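RabGDI protein (Plasmodium falciparum 3D7, PDB 3P1W) probably acts as a Rab GDP-dissociation inhibitor, holding Rab GTPases in their GDP-bound state and taking part in their cycling between membranes and cytosol. Local coordinates at residues A[443-446]-A[447-451]; A[101-104]-A[105-109]. All coordinates share one frame; numbering follows the deposited sequence.

Contact 1 (A[443-446]-A[447-451])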
# COMPACT_ATOMS: atom_id res chain seq x y z
N THR A 443 -5.97 2.25 2.52
CA THR A 443 -6.60 3.07 3.57
C THR A 443 -7.84 3.80 3.01
O THR A 443 -8.89 3.87 3.69
CB THR A 443 -5.62 4.09 4.17
OG1 THR A 443 -4.41 3.42 4.53
CG2 THR A 443 -6.23 4.77 5.42
N ASN A 444 -7.74 4.33 1.80
CA ASN A 444 -8.88 4.99 1.15
C ASN A 444 -10.10 4.08 1.05
O ASN A 444 -11.23 4.51 1.34
CB ASN A 444 -8.54 5.50 -0.23
CG ASN A 444 -7.57 6.71 -0.21
OD1 ASN A 444 -7.38 7.36 0.82
ND2 ASN A 444 -6.95 6.99 -1.34
N ASP A 445 -9.88 2.83 0.66
CA ASP A 445 -10.97 1.86 0.55
C ASP A 445 -11.60 1.59 1.90
O ASP A 445 -12.82 1.63 2.02
CB ASP A 445 -10.48 0.55 -0.06
CG ASP A 445 -11.59 -0.49 -0.22
OD1 ASP A 445 -12.66 -0.15 -0.79
OD2 ASP A 445 -11.38 -1.64 0.24
N LEU A 446 -10.80 1.32 2.93
CA LEU A 446 -11.37 1.04 4.25
C LEU A 446 -12.06 2.27 4.82
O LEU A 446 -13.11 2.14 5.45
CB LEU A 446 -10.35 0.41 5.22
CG LEU A 446 -9.23 1.25 5.84
CD1 LEU A 446 -9.78 1.95 7.10
CD2 LEU A 446 -8.04 0.34 6.22
N LEU A 447 -11.53 3.47 4.54
CA LEU A 447 -12.23 4.70 4.95
C LEU A 447 -13.58 4.89 4.27
O LEU A 447 -14.53 5.35 4.89
CB LEU A 447 -11.35 5.92 4.73
CG LEU A 447 -10.21 6.02 5.75
CD1 LEU A 447 -9.31 7.19 5.37
CD2 LEU A 447 -10.74 6.17 7.19
N GLN A 448 -13.66 4.54 2.98
CA GLN A 448 -14.92 4.59 2.23
C GLN A 448 -15.92 3.60 2.85
O GLN A 448 -17.09 3.93 3.08
CB GLN A 448 -14.69 4.29 0.74
CG GLN A 448 -15.85 4.64 -0.21
CD GLN A 448 -15.62 4.18 -1.65
OE1 GLN A 448 -15.71 2.99 -1.98
NE2 GLN A 448 -15.32 5.13 -2.53
N ILE A 449 -15.47 2.38 3.14
CA ILE A 449 -16.34 1.41 3.81
C ILE A 449 -16.84 1.98 5.15
O ILE A 449 -18.06 2.00 5.39
CB ILE A 449 -15.64 0.06 4.02
CG1 ILE A 449 -15.44 -0.62 2.65
CG2 ILE A 449 -16.44 -0.80 5.01
CD1 ILE A 449 -14.56 -1.86 2.69
N TRP A 450 -15.94 2.50 5.98
CA TRP A 450 -16.33 3.12 7.27
C TRP A 450 -17.39 4.23 7.12
O TRP A 450 -18.42 4.21 7.83
CB TRP A 450 -15.11 3.68 8.02
CG TRP A 450 -15.50 4.24 9.36
CD1 TRP A 450 -15.85 5.54 9.65
CD2 TRP A 450 -15.62 3.52 10.58
NE1 TRP A 450 -16.17 5.67 10.98
CE2 TRP A 450 -16.04 4.44 11.58
CE3 TRP A 450 -15.41 2.18 10.94
CZ2 TRP A 450 -16.25 4.05 12.89
CZ3 TRP A 450 -15.62 1.81 12.27
CH2 TRP A 450 -16.04 2.74 13.22
N GLU A 451 -17.15 5.16 6.21
CA GLU A 451 -18.10 6.25 5.94
C GLU A 451 -19.52 5.74 5.68
O GLU A 451 -20.51 6.33 6.14
CB GLU A 451 -17.65 7.09 4.74
CG GLU A 451 -18.65 8.20 4.31
CD GLU A 451 -18.11 9.13 3.20
OE1 GLU A 451 -17.15 8.78 2.50
OE2 GLU A 451 -18.68 10.23 3.02
O HOH W 1 -13.11 1.82 -2.43

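Contact 2 (A[101-104]-A[105-109])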
# COMPACT_ATOMS: atom_id res chain seq x y z
N ASN A 101 -3.12 8.60 6.69
CA ASN A 101 -4.23 8.23 7.55
C ASN A 101 -4.11 6.90 8.28
O ASN A 101 -4.69 6.77 9.37
CB ASN A 101 -5.53 8.30 6.75
CG ASN A 101 -5.87 9.71 6.33
OD1 ASN A 101 -5.54 10.66 7.03
ND2 ASN A 101 -6.52 9.86 5.19
N LEU A 102 -3.39 5.92 7.73
CA LEU A 102 -3.24 4.66 8.45
C LEU A 102 -2.55 4.92 9.78
O LEU A 102 -2.94 4.36 10.80
CB LEU A 102 -2.46 3.60 7.67
CG LEU A 102 -2.26 2.32 8.51
CD1 LEU A 102 -3.58 1.71 8.95
CD2 LEU A 102 -1.40 1.28 7.76
N VAL A 103 -1.52 5.77 9.75
CA VAL A 103 -0.83 6.14 10.98
C VAL A 103 -1.80 6.76 11.98
O VAL A 103 -1.76 6.42 13.16
CB VAL A 103 0.38 7.04 10.72
CG1 VAL A 103 0.89 7.67 12.03
CG2 VAL A 103 1.49 6.23 10.05
N LYS A 104 -2.70 7.62 11.51
CA LYS A 104 -3.68 8.26 12.39
C LYS A 104 -4.64 7.23 12.97
O LYS A 104 -4.97 7.28 14.15
CB LYS A 104 -4.46 9.36 11.64
CG LYS A 104 -3.60 10.52 11.20
CD LYS A 104 -4.36 11.53 10.34
CE LYS A 104 -3.44 12.66 9.92
NZ LYS A 104 -4.12 13.80 9.25
N ILE A 105 -5.06 6.28 12.14
CA ILE A 105 -5.93 5.19 12.56
C ILE A 105 -5.26 4.32 13.61
O ILE A 105 -5.90 3.96 14.61
CB ILE A 105 -6.36 4.31 11.38
CG1 ILE A 105 -7.38 5.06 10.53
CG2 ILE A 105 -6.97 3.02 11.86
CD1 ILE A 105 -7.63 4.38 9.16
N LEU A 106 -3.99 4.00 13.41
CA LEU A 106 -3.26 3.18 14.37
C LEU A 106 -3.08 3.93 15.69
O LEU A 106 -3.04 3.30 16.74
CB LEU A 106 -1.90 2.74 13.82
CG LEU A 106 -1.94 1.76 12.65
CD1 LEU A 106 -0.60 1.70 11.95
CD2 LEU A 106 -2.36 0.38 13.10
N LYS A 107 -2.93 5.25 15.63
CA LYS A 107 -2.83 6.07 16.84
C LYS A 107 -4.15 6.02 17.59
O LYS A 107 -4.20 5.68 18.78
CB LYS A 107 -2.50 7.53 16.52
CG LYS A 107 -1.16 7.75 15.81
CD LYS A 107 -0.09 8.32 16.71
CE LYS A 107 1.18 8.66 15.94
NZ LYS A 107 2.24 9.14 16.88
N LYS A 108 -5.23 6.36 16.90
CA LYS A 108 -6.57 6.39 17.49
C LYS A 108 -6.94 5.07 18.19
O LYS A 108 -7.46 5.09 19.31
CB LYS A 108 -7.62 6.71 16.42
CG LYS A 108 -9.06 6.57 16.89
CD LYS A 108 -10.05 6.84 15.76
CE LYS A 108 -10.15 8.32 15.44
NZ LYS A 108 -10.78 9.07 16.56
N THR A 109 -6.70 3.96 17.51
CA THR A 109 -7.07 2.63 18.03
C THR A 109 -6.05 2.09 19.05
O THR A 109 -6.26 1.02 19.64
CB THR A 109 -7.24 1.60 16.88
OG1 THR A 109 -5.99 1.40 16.20
CG2 THR A 109 -8.30 2.07 15.88

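Contact 1 (A[443-446]-A[447-451])
Thr443 with Leu447, and Asp445 with Ile449, are neighbours one turn apart within one alpha-helix, 440-454, the last helix modelled in this GDI-family chain. The evidence is a run of i to i+4 backbone bonds, of which Ile449 N to Asp445 O, at 3.0 Å and 168°, is representative. Helices 30-41 and 101-108 cover the inner side, where Leu446 packs on Ile34, Leu35 and Ile105. The two side-chain pairings differ in kind. Thr443 and Leu447 lie side by side and point the same way, with Thr443 CG2 3.9 Å from Leu447 CD1. That methyl stands anti to the Thr443 backbone N, while OG1 (chi1 -50°) lies beside this N and anti to the carbonyl carbon, where it is hydrogen-bonded to Phe439 O one turn back. Asp445 and Ile449 instead run across each other, and Asp445 OD2 comes no nearer than 4.0 Å to Ile449 CD1. The stronger partners of OD2 lie elsewhere: a salt bridge to Lys31 NZ and a hydrogen bond from Ser431 N, which, with a water on OD1, would hold the carboxylate's rotation. That water bridges Asp445 and Gln448, donating to Asp445 OD1 at 2.6 Å and to Gln448 OE1 at 2.9 Å.

Contact 2 (A[101-104]-A[105-109])
Leu106 N donates to Leu102 O at 2.8 Å and 159°, one of four i to i+4 bonds that cross from 101-104 to 105-109 and identify a single alpha-helix, 101-108. In this GDI-family protein the short helix follows strand 96-97 and lies against helices 30-41 and 440-454. Its buried side carries Leu102, Ile105 and Leu106. Leu102 and Leu106 meet obliquely, one turn apart: Leu102 CG is 3.9 Å from Leu106 CD1, and Leu102 CD1 is 4.0 Å from Leu106 CG, so each isobutyl group fits against the branch point of the other. The first torsions of the two leucines differ, and with them the side chains cross: Leu102 CG is anti to its own backbone N (chi1 176°), whereas Leu106 CG is anti to the carbonyl carbon. Beyond this pair, Leu102 also touches Ile34, Phe439 and Ile96. On the more open side Val103 and Lys107 run alongside each other in the same direction. The lysine chain bends at its second torsion and passes 4.0 Å from Val103 CG1 with Lys107 CE, an apolar contact made by the carbon that carries the ammonium group. The end of Lys108 leads away from 101-104, and its NZ hydrogen-bonds to Tyr42 OH. At Thr109, Ile105 O accepts twice. Thr109 N and Thr109 OG1 approach that carbonyl from opposite faces of its plane, each at 3.0 Å. The hydroxyl donates to it, with OG1 standing 27° from the Ile105 carbonyl plane.

Along the chain contact 2 comes first, within helix 101-108, and contact 1 follows more than 330 residues later, within helix 440-454. Each is a local, continuous stretch, so neither closes a long loop; they stand in series, without nesting or crossing. In space their centres are about 13 Å apart and their helices pack directly. Thr443 OG1 lies 3.7 Å from Leu102 CB, Thr443 CG2 lies 3.8 Å from Asn101 CB, and Leu447 CD1 lies 3.9 Å from Asn101 ND2. Helix 30-41 touches both contacts. Helix 440-454, from the end of the chain, is thus brought together with helices 101-108 and 30-41 from its first quarter.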